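Local coordinates for protein synthesis inhibitor I (Hordeum vulgare, PDB 4FBC) that belongs to the plant ribosome-inactivating protein family and inhibits protein synthesis, at residues A[48-53]-A[255-260]. The protein carries 3 engineered substitutions. Numbering follows the deposited sequence.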
loop_
_atom_site.group_PDB
_atom_site.type_symbol
_atom_site.label_atom_id
_atom_site.label_comp_id
_atom_site.label_asym_id
_atom_site.label_seq_id
_atom_site.Cartn_x
_atom_site.Cartn_y
_atom_site.Cartn_z
ATOM N N ASN A 48 -8.227 7.711 16.136
ATOM C CA ASN A 48 -6.793 8.003 16.176
ATOM C C ASN A 48 -5.964 7.217 15.155
ATOM O O ASN A 48 -4.766 6.990 15.350
ATOM C CB ASN A 48 -6.227 7.830 17.595
ATOM C CG ASN A 48 -4.917 8.578 17.798
ATOM O OD1 ASN A 48 -4.598 9.509 17.050
ATOM N ND2 ASN A 48 -4.152 8.178 18.815
ATOM N N ARG A 49 -6.608 6.813 14.061
ATOM C CA ARG A 49 -5.895 6.253 12.923
ATOM C C ARG A 49 -6.005 7.263 11.791
ATOM O O ARG A 49 -7.052 7.904 11.630
ATOM C CB ARG A 49 -6.519 4.929 12.469
ATOM C CG ARG A 49 -6.490 3.816 13.509
ATOM C CD ARG A 49 -5.094 3.625 14.107
ATOM N NE ARG A 49 -4.070 3.441 13.081
ATOM C CZ ARG A 49 -2.780 3.706 13.256
ATOM N NH1 ARG A 49 -2.354 4.162 14.431
ATOM N NH2 ARG A 49 -1.915 3.516 12.263
ATOM N N PRO A 50 -4.936 7.407 10.996
ATOM C CA PRO A 50 -4.977 8.397 9.910
ATOM C C PRO A 50 -5.935 8.002 8.771
ATOM O O PRO A 50 -6.161 6.812 8.520
ATOM C CB PRO A 50 -3.527 8.436 9.418
ATOM C CG PRO A 50 -2.987 7.061 9.711
ATOM C CD PRO A 50 -3.679 6.640 11.008
ATOM N N VAL A 51 -6.515 8.999 8.106
ATOM C CA VAL A 51 -7.373 8.751 6.939
ATOM C C VAL A 51 -6.732 9.482 5.780
ATOM O O VAL A 51 -6.247 10.594 5.948
ATOM C CB VAL A 51 -8.805 9.297 7.145
ATOM C CG1 VAL A 51 -9.694 8.964 5.936
ATOM C CG2 VAL A 51 -9.422 8.730 8.429
ATOM N N LEU A 52 -6.699 8.844 4.617
ATOM C CA LEU A 52 -6.181 9.474 3.418
ATOM C C LEU A 52 -7.118 10.609 3.034
ATOM O O LEU A 52 -8.315 10.560 3.337
ATOM C CB LEU A 52 -6.118 8.454 2.282
ATOM C CG LEU A 52 -4.993 7.423 2.373
ATOM C CD1 LEU A 52 -5.346 6.163 1.589
ATOM C CD2 LEU A 52 -3.738 8.049 1.813
ATOM N N PRO A 53 -6.578 11.641 2.377
ATOM C CA PRO A 53 -7.491 12.607 1.750
ATOM C C PRO A 53 -8.284 11.908 0.639
ATOM O O PRO A 53 -7.832 10.872 0.123
ATOM C CB PRO A 53 -6.537 13.643 1.150
ATOM C CG PRO A 53 -5.268 12.873 0.857
ATOM C CD PRO A 53 -5.178 11.793 1.934
ATOM N N LEU A 255 -6.463 -1.199 11.156
ATOM C CA LEU A 255 -6.237 -0.242 10.072
ATOM C C LEU A 255 -4.947 0.557 10.288
ATOM O O LEU A 255 -4.789 1.232 11.304
ATOM C CB LEU A 255 -7.445 0.704 9.933
ATOM C CG LEU A 255 -8.686 0.067 9.288
ATOM C CD1 LEU A 255 -9.947 0.816 9.682
ATOM C CD2 LEU A 255 -8.532 0.004 7.774
ATOM N N GLY A 256 -4.027 0.465 9.333
ATOM C CA GLY A 256 -2.831 1.303 9.328
ATOM C C GLY A 256 -3.170 2.717 8.874
ATOM O O GLY A 256 -2.820 3.691 9.537
ATOM N N ILE A 257 -3.857 2.827 7.738
ATOM C CA ILE A 257 -4.386 4.115 7.269
ATOM C C ILE A 257 -5.647 3.817 6.476
ATOM O O ILE A 257 -5.680 2.844 5.735
ATOM C CB ILE A 257 -3.333 4.936 6.444
ATOM C CG1 ILE A 257 -3.911 6.296 6.016
ATOM C CG2 ILE A 257 -2.785 4.126 5.248
ATOM C CD1 ILE A 257 -2.832 7.277 5.476
ATOM N N LEU A 258 -6.692 4.614 6.678
ATOM C CA LEU A 258 -7.990 4.339 6.055
ATOM C C LEU A 258 -8.047 4.951 4.661
ATOM O O LEU A 258 -7.545 6.045 4.450
ATOM C CB LEU A 258 -9.144 4.924 6.895
ATOM C CG LEU A 258 -9.609 4.226 8.178
ATOM C CD1 LEU A 258 -8.566 4.363 9.295
ATOM C CD2 LEU A 258 -10.960 4.749 8.647
ATOM N N LEU A 259 -8.661 4.239 3.717
ATOM C CA LEU A 259 -9.064 4.847 2.443
ATOM C C LEU A 259 -10.199 5.814 2.733
ATOM O O LEU A 259 -11.089 5.517 3.529
ATOM C CB LEU A 259 -9.563 3.761 1.487
ATOM C CG LEU A 259 -10.082 4.215 0.113
ATOM C CD1 LEU A 259 -8.944 4.770 -0.707
ATOM C CD2 LEU A 259 -10.730 3.019 -0.595
ATOM N N PHE A 260 -10.185 6.987 2.111
ATOM C CA PHE A 260 -11.323 7.867 2.294
ATOM C C PHE A 260 -12.561 7.259 1.626
ATOM O O PHE A 260 -12.513 6.827 0.475
ATOM C CB PHE A 260 -11.072 9.269 1.743
ATOM C CG PHE A 260 -12.234 10.182 1.951
ATOM C CD1 PHE A 260 -12.446 10.780 3.184
ATOM C CD2 PHE A 260 -13.151 10.396 0.932
ATOM C CE1 PHE A 260 -13.546 11.606 3.395
ATOM C CE2 PHE A 260 -14.252 11.216 1.140
ATOM C CZ PHE A 260 -14.447 11.820 2.359
HETATM O O HOH W 1 -8.513 8.287 -0.252
#
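L258 offers both its backbone N and its O to 48-53, and with V51 forms a single parallel beta bridge beside the AMP pocket of this ribosome-inactivating protein fold. Its N-H points almost straight (171°) at P50 O, and L52 N returns a bond to L258 O. P50 has no N-H, but the bridge asks only a carbonyl of its backbone, leaving its ring to pack on I257.

I257 reaches out with CG1 anti to the backbone N (chi1 -178°), which lays the chain across the P50 ring at about a right angle, CG1 3.9 Å from P50 CG. I257 CD1 fits against the CG-CD2 side of L52, 3.8 Å from L52 CG; L39 of helix 25-39 adjoins both residues. On V51 the beta branch straddles: CG2 rests on L258 CB, while CG1 comes to the edge of the F260 ring. L52 CD1 lies 4.0 Å from L259 CA, and both leucines touch W214 of the AMP pocket.

Just past helix 248-254, the carbonyls of L255 and G256 are met by R49, its long chain bent at chi2 and chi3. NE bonds to L255 O, also held by Q181, while G256 O comes at the guanidinium edge, 2.9 Å from R49 NH2, which sits in the carbonyl plane on a lone pair. At the other end, a water oxygen lies 2.7 Å from P53 O, to which it donates, and 3.2 Å from F260 N, from which it accepts.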